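Local structure of kelch-like protein 7 (3II7) at residues Trp181-Asn193 / Tyr220-Ser232. The protein serves as a substrate-specific adapter of a CUL3-RBX1 E3 ubiquitin ligase, and this chain is its kelch-repeat domain. Numbering follows the deposited sequence.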
loop_
_atom_site.group_PDB
_atom_site.type_symbol
_atom_site.label_atom_id
_atom_site.label_comp_id
_atom_site.label_asym_id
_atom_site.label_seq_id
_atom_site.Cartn_x
_atom_site.Cartn_y
_atom_site.Cartn_z
ATOM N N TRP A 181 -9.547 8.091 -16.085
ATOM C CA TRP A 181 -9.890 6.879 -15.325
ATOM C C TRP A 181 -10.823 5.991 -16.138
ATOM O O TRP A 181 -11.811 6.484 -16.753
ATOM C CB TRP A 181 -10.545 7.243 -13.976
ATOM C CG TRP A 181 -9.594 7.851 -12.956
ATOM C CD1 TRP A 181 -9.419 9.175 -12.687
ATOM C CD2 TRP A 181 -8.752 7.151 -12.040
ATOM N NE1 TRP A 181 -8.525 9.344 -11.672
ATOM C CE2 TRP A 181 -8.063 8.124 -11.276
ATOM C CE3 TRP A 181 -8.467 5.773 -11.809
ATOM C CZ2 TRP A 181 -7.125 7.779 -10.283
ATOM C CZ3 TRP A 181 -7.536 5.434 -10.828
ATOM C CH2 TRP A 181 -6.881 6.445 -10.067
ATOM N N THR A 182 -10.510 4.703 -16.167
ATOM C CA THR A 182 -11.332 3.681 -16.830
ATOM C C THR A 182 -11.746 2.590 -15.838
ATOM O O THR A 182 -10.874 2.025 -15.120
ATOM C CB THR A 182 -10.574 3.065 -17.985
ATOM O OG1 THR A 182 -10.254 4.102 -18.927
ATOM C CG2 THR A 182 -11.428 1.959 -18.686
ATOM N N GLU A 183 -13.046 2.283 -15.801
ATOM C CA GLU A 183 -13.574 1.194 -14.999
ATOM C C GLU A 183 -13.111 -0.153 -15.589
ATOM O O GLU A 183 -13.239 -0.390 -16.802
ATOM C CB GLU A 183 -15.117 1.249 -14.937
ATOM C CG GLU A 183 -15.701 0.390 -13.802
ATOM C CD GLU A 183 -15.489 1.022 -12.391
ATOM O OE1 GLU A 183 -15.384 2.256 -12.291
ATOM O OE2 GLU A 183 -15.436 0.280 -11.393
ATOM N N LEU A 184 -12.564 -0.999 -14.728
ATOM C CA LEU A 184 -12.127 -2.315 -15.099
ATOM C C LEU A 184 -13.060 -3.389 -14.510
ATOM O O LEU A 184 -14.041 -3.086 -13.770
ATOM C CB LEU A 184 -10.689 -2.522 -14.629
ATOM C CG LEU A 184 -9.672 -1.566 -15.301
ATOM C CD1 LEU A 184 -8.276 -1.861 -14.719
ATOM C CD2 LEU A 184 -9.650 -1.676 -16.863
ATOM N N CYS A 185 -12.779 -4.643 -14.843
ATOM C CA CYS A 185 -13.473 -5.757 -14.229
ATOM C C CYS A 185 -13.333 -5.664 -12.709
ATOM O O CYS A 185 -12.234 -5.412 -12.199
ATOM C CB CYS A 185 -12.857 -7.055 -14.719
ATOM S SG CYS A 185 -13.709 -8.542 -14.133
ATOM N N PRO A 186 -14.447 -5.836 -11.973
ATOM C CA PRO A 186 -14.354 -5.809 -10.522
ATOM C C PRO A 186 -13.700 -7.087 -9.947
ATOM O O PRO A 186 -13.732 -8.159 -10.575
ATOM C CB PRO A 186 -15.808 -5.717 -10.079
ATOM C CG PRO A 186 -16.549 -6.393 -11.160
ATOM C CD PRO A 186 -15.835 -6.028 -12.423
ATOM N N MET A 187 -13.114 -6.944 -8.772
ATOM C CA MET A 187 -12.541 -8.088 -8.048
ATOM C C MET A 187 -13.642 -9.100 -7.754
ATOM O O MET A 187 -14.853 -8.745 -7.714
ATOM C CB MET A 187 -11.882 -7.645 -6.725
ATOM C CG MET A 187 -10.628 -6.850 -6.910
ATOM S SD MET A 187 -9.845 -6.467 -5.345
ATOM C CE MET A 187 -11.109 -5.437 -4.542
ATOM N N ILE A 188 -13.234 -10.352 -7.568
ATOM C CA ILE A 188 -14.163 -11.403 -7.137
ATOM C C ILE A 188 -14.680 -11.114 -5.718
ATOM O O ILE A 188 -15.871 -11.282 -5.428
ATOM C CB ILE A 188 -13.495 -12.766 -7.206
ATOM C CG1 ILE A 188 -13.147 -13.053 -8.678
ATOM C CG2 ILE A 188 -14.384 -13.845 -6.582
ATOM C CD1 ILE A 188 -12.184 -14.232 -8.857
ATOM N N GLU A 189 -13.766 -10.641 -4.850
ATOM C CA GLU A 189 -14.077 -10.326 -3.467
ATOM C C GLU A 189 -14.079 -8.818 -3.275
ATOM O O GLU A 189 -13.186 -8.132 -3.780
ATOM C CB GLU A 189 -13.012 -10.918 -2.555
ATOM C CG GLU A 189 -13.059 -12.397 -2.411
ATOM C CD GLU A 189 -14.148 -12.917 -1.440
ATOM O OE1 GLU A 189 -14.865 -12.119 -0.832
ATOM O OE2 GLU A 189 -14.250 -14.140 -1.300
ATOM N N ALA A 190 -15.048 -8.293 -2.508
ATOM C CA ALA A 190 -14.910 -6.935 -1.996
ATOM C C ALA A 190 -13.763 -6.969 -0.967
ATOM O O ALA A 190 -13.659 -7.924 -0.201
ATOM C CB ALA A 190 -16.209 -6.462 -1.355
ATOM N N ARG A 191 -12.893 -5.959 -0.965
ATOM C CA ARG A 191 -11.712 -5.935 -0.069
ATOM C C ARG A 191 -11.363 -4.522 0.284
ATOM O O ARG A 191 -11.390 -3.644 -0.586
ATOM C CB ARG A 191 -10.429 -6.519 -0.730
ATOM C CG ARG A 191 -10.550 -7.866 -1.342
ATOM C CD ARG A 191 -9.261 -8.269 -2.023
ATOM N NE ARG A 191 -9.480 -9.533 -2.716
ATOM C CZ ARG A 191 -9.291 -10.737 -2.184
ATOM N NH1 ARG A 191 -8.813 -10.898 -0.957
ATOM N NH2 ARG A 191 -9.573 -11.804 -2.893
ATOM N N LYS A 192 -11.006 -4.324 1.548
ATOM C CA LYS A 192 -10.254 -3.153 1.991
ATOM C C LYS A 192 -9.115 -3.655 2.869
ATOM O O LYS A 192 -9.144 -4.748 3.391
ATOM C CB LYS A 192 -11.106 -2.160 2.759
ATOM C CG LYS A 192 -11.634 -2.640 4.142
ATOM C CD LYS A 192 -12.427 -1.535 4.813
ATOM C CE LYS A 192 -12.897 -1.913 6.188
ATOM N NZ LYS A 192 -13.378 -0.710 6.976
ATOM N N ASN A 193 -8.104 -2.811 3.045
ATOM C CA ASN A 193 -6.912 -3.155 3.814
ATOM C C ASN A 193 -6.169 -4.390 3.314
ATOM O O ASN A 193 -5.415 -5.024 4.070
ATOM C CB ASN A 193 -7.243 -3.322 5.327
ATOM C CG ASN A 193 -7.831 -2.075 5.946
ATOM O OD1 ASN A 193 -8.922 -2.115 6.520
ATOM N ND2 ASN A 193 -7.124 -0.953 5.811
ATOM N N TYR A 220 -5.856 -12.406 -8.493
ATOM C CA TYR A 220 -5.065 -11.490 -9.319
ATOM C C TYR A 220 -5.854 -10.971 -10.504
ATOM O O TYR A 220 -6.792 -11.618 -10.990
ATOM C CB TYR A 220 -3.759 -12.109 -9.816
ATOM C CG TYR A 220 -3.921 -13.164 -10.864
ATOM C CD1 TYR A 220 -3.967 -12.838 -12.201
ATOM C CD2 TYR A 220 -4.006 -14.487 -10.517
ATOM C CE1 TYR A 220 -4.116 -13.810 -13.167
ATOM C CE2 TYR A 220 -4.164 -15.467 -11.477
ATOM C CZ TYR A 220 -4.202 -15.123 -12.792
ATOM O OH TYR A 220 -4.335 -16.106 -13.743
ATOM N N TYR A 221 -5.441 -9.791 -10.945
ATOM C CA TYR A 221 -5.988 -9.144 -12.118
ATOM C C TYR A 221 -5.087 -9.435 -13.293
ATOM O O TYR A 221 -3.905 -9.080 -13.280
ATOM C CB TYR A 221 -6.066 -7.644 -11.906
ATOM C CG TYR A 221 -6.666 -6.904 -13.092
ATOM C CD1 TYR A 221 -7.980 -7.132 -13.477
ATOM C CD2 TYR A 221 -5.898 -5.995 -13.823
ATOM C CE1 TYR A 221 -8.526 -6.485 -14.549
ATOM C CE2 TYR A 221 -6.435 -5.316 -14.914
ATOM C CZ TYR A 221 -7.731 -5.574 -15.290
ATOM O OH TYR A 221 -8.257 -4.901 -16.362
ATOM N N ASP A 222 -5.654 -10.091 -14.299
ATOM C CA ASP A 222 -4.973 -10.350 -15.558
ATOM C C ASP A 222 -5.123 -9.114 -16.414
ATOM O O ASP A 222 -6.215 -8.807 -16.928
ATOM C CB ASP A 222 -5.588 -11.578 -16.232
ATOM C CG ASP A 222 -4.763 -12.066 -17.401
ATOM O OD1 ASP A 222 -4.430 -11.249 -18.268
ATOM O OD2 ASP A 222 -4.441 -13.274 -17.429
ATOM N N ILE A 223 -4.051 -8.353 -16.525
ATOM C CA ILE A 223 -4.094 -7.084 -17.251
ATOM C C ILE A 223 -4.504 -7.268 -18.701
ATOM O O ILE A 223 -5.292 -6.503 -19.223
ATOM C CB ILE A 223 -2.725 -6.363 -17.109
ATOM C CG1 ILE A 223 -2.495 -5.956 -15.661
ATOM C CG2 ILE A 223 -2.621 -5.109 -18.031
ATOM C CD1 ILE A 223 -1.055 -5.422 -15.364
ATOM N N LYS A 224 -3.976 -8.299 -19.357
ATOM C CA LYS A 224 -4.309 -8.593 -20.743
ATOM C C LYS A 224 -5.747 -9.006 -20.967
ATOM O O LYS A 224 -6.353 -8.567 -21.953
ATOM C CB LYS A 224 -3.333 -9.677 -21.278
ATOM C CG LYS A 224 -3.473 -10.049 -22.741
ATOM C CD LYS A 224 -3.317 -8.849 -23.693
ATOM C CE LYS A 224 -2.623 -9.260 -25.024
ATOM N NZ LYS A 224 -1.098 -9.254 -24.902
ATOM N N LEU A 225 -6.309 -9.838 -20.067
ATOM C CA LEU A 225 -7.666 -10.370 -20.248
ATOM C C LEU A 225 -8.762 -9.488 -19.593
ATOM O O LEU A 225 -9.950 -9.687 -19.869
ATOM C CB LEU A 225 -7.778 -11.788 -19.678
ATOM C CG LEU A 225 -6.939 -12.870 -20.376
ATOM C CD1 LEU A 225 -7.086 -14.199 -19.638
ATOM C CD2 LEU A 225 -7.318 -13.011 -21.830
ATOM N N ASN A 226 -8.367 -8.544 -18.726
ATOM C CA ASN A 226 -9.308 -7.750 -17.950
ATOM C C ASN A 226 -10.258 -8.674 -17.161
ATOM O O ASN A 226 -11.486 -8.587 -17.277
ATOM C CB ASN A 226 -10.075 -6.732 -18.827
ATOM C CG ASN A 226 -11.056 -5.864 -18.019
ATOM O OD1 ASN A 226 -10.763 -5.400 -16.891
ATOM N ND2 ASN A 226 -12.224 -5.629 -18.602
ATOM N N GLU A 227 -9.648 -9.601 -16.421
ATOM C CA GLU A 227 -10.378 -10.565 -15.587
ATOM C C GLU A 227 -9.615 -10.755 -14.315
ATOM O O GLU A 227 -8.385 -10.678 -14.307
ATOM C CB GLU A 227 -10.470 -11.965 -16.211
ATOM C CG GLU A 227 -10.950 -12.059 -17.638
ATOM C CD GLU A 227 -10.898 -13.512 -18.189
ATOM O OE1 GLU A 227 -10.434 -14.438 -17.464
ATOM O OE2 GLU A 227 -11.316 -13.713 -19.357
ATOM N N TRP A 228 -10.346 -11.026 -13.241
ATOM C CA TRP A 228 -9.754 -11.429 -11.983
ATOM C C TRP A 228 -9.951 -12.921 -11.784
ATOM O O TRP A 228 -11.018 -13.491 -12.117
ATOM C CB TRP A 228 -10.408 -10.688 -10.808
ATOM C CG TRP A 228 -10.108 -9.191 -10.704
ATOM C CD1 TRP A 228 -10.777 -8.180 -11.332
ATOM C CD2 TRP A 228 -9.129 -8.567 -9.886
ATOM N NE1 TRP A 228 -10.259 -6.985 -10.961
ATOM C CE2 TRP A 228 -9.228 -7.198 -10.089
ATOM C CE3 TRP A 228 -8.136 -9.047 -9.010
ATOM C CZ2 TRP A 228 -8.404 -6.290 -9.432
ATOM C CZ3 TRP A 228 -7.325 -8.141 -8.369
ATOM C CH2 TRP A 228 -7.445 -6.802 -8.578
ATOM N N LYS A 229 -8.932 -13.561 -11.187
ATOM C CA LYS A 229 -8.902 -14.995 -10.973
ATOM C C LYS A 229 -8.369 -15.287 -9.576
ATOM O O LYS A 229 -7.344 -14.699 -9.166
ATOM C CB LYS A 229 -7.987 -15.643 -12.026
ATOM C CG LYS A 229 -8.536 -15.589 -13.449
ATOM C CD LYS A 229 -7.767 -16.544 -14.390
ATOM C CE LYS A 229 -7.726 -16.013 -15.817
ATOM N NZ LYS A 229 -6.816 -14.817 -15.943
ATOM N N MET A 230 -9.049 -16.191 -8.857
ATOM C CA MET A 230 -8.564 -16.682 -7.550
ATOM C C MET A 230 -7.324 -17.565 -7.703
ATOM O O MET A 230 -7.205 -18.353 -8.640
ATOM C CB MET A 230 -9.622 -17.527 -6.827
ATOM C CG MET A 230 -10.964 -16.880 -6.561
ATOM S SD MET A 230 -10.882 -15.352 -5.616
ATOM C CE MET A 230 -9.904 -15.712 -4.251
ATOM N N VAL A 231 -6.411 -17.429 -6.752
ATOM C CA VAL A 231 -5.281 -18.331 -6.606
ATOM C C VAL A 231 -5.344 -18.958 -5.216
ATOM O O VAL A 231 -6.393 -18.914 -4.561
ATOM C CB VAL A 231 -3.926 -17.621 -6.920
ATOM C CG1 VAL A 231 -3.901 -17.188 -8.379
ATOM C CG2 VAL A 231 -3.686 -16.458 -5.996
ATOM N N SER A 232 -4.265 -19.613 -4.785
ATOM C CA SER A 232 -4.273 -20.299 -3.497
ATOM C C SER A 232 -4.358 -19.293 -2.368
ATOM O O SER A 232 -3.747 -18.210 -2.437
ATOM C CB SER A 232 -3.002 -21.143 -3.308
ATOM O OG SER A 232 -3.030 -22.315 -4.132
HETATM O O HOH W 1 -14.017 -3.233 -17.942
#
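The W228 indole lies between M187 and Y221. CG of M187 sits over one face, 3.4 Å from the centroid of the six-membered ring, as a CH-pi contact. With SD anti to CA (chi2 -176°), the M187 chain runs on from CG over the same face, and SD lies 4.4 Å from that centroid as a Met-aromatic contact. On the opposite face CB of Y221 lies 3.5 Å above the plane, toward the rim. At the edge, W228 NE1 donates to C185 O at 2.8 Å; the oxygen is in the ring plane, but the N-H meets it from above the carbonyl plane. An alanine in place of W228 would probably leave C185 O without this donor and open a gap between M187 and Y221. The Y221 ring has N226 OD1 in plane at its edge, and CD1 of L184 lies 3.5 Å from its OH. The contact joins neighbouring blades of the kelch beta-propeller: 181-193 leaves the outer strand of Kelch 4 and runs along the outer hairpin of Kelch 5. N226 stands in the G1 beta bulge of that hairpin. Its OD1 takes two bonds from opposite faces of the amide plane: a nearly straight one from C185 N (3.0 Å, 173°) and one from Y221 OH (2.6 Å). A water bridges N226 ND2 to E183 O. Further along, I188 CD1 packs on M230 SD at 3.7 Å. M230 CE reaches the guanidinium edge of R191, which is salt-bridged to E219.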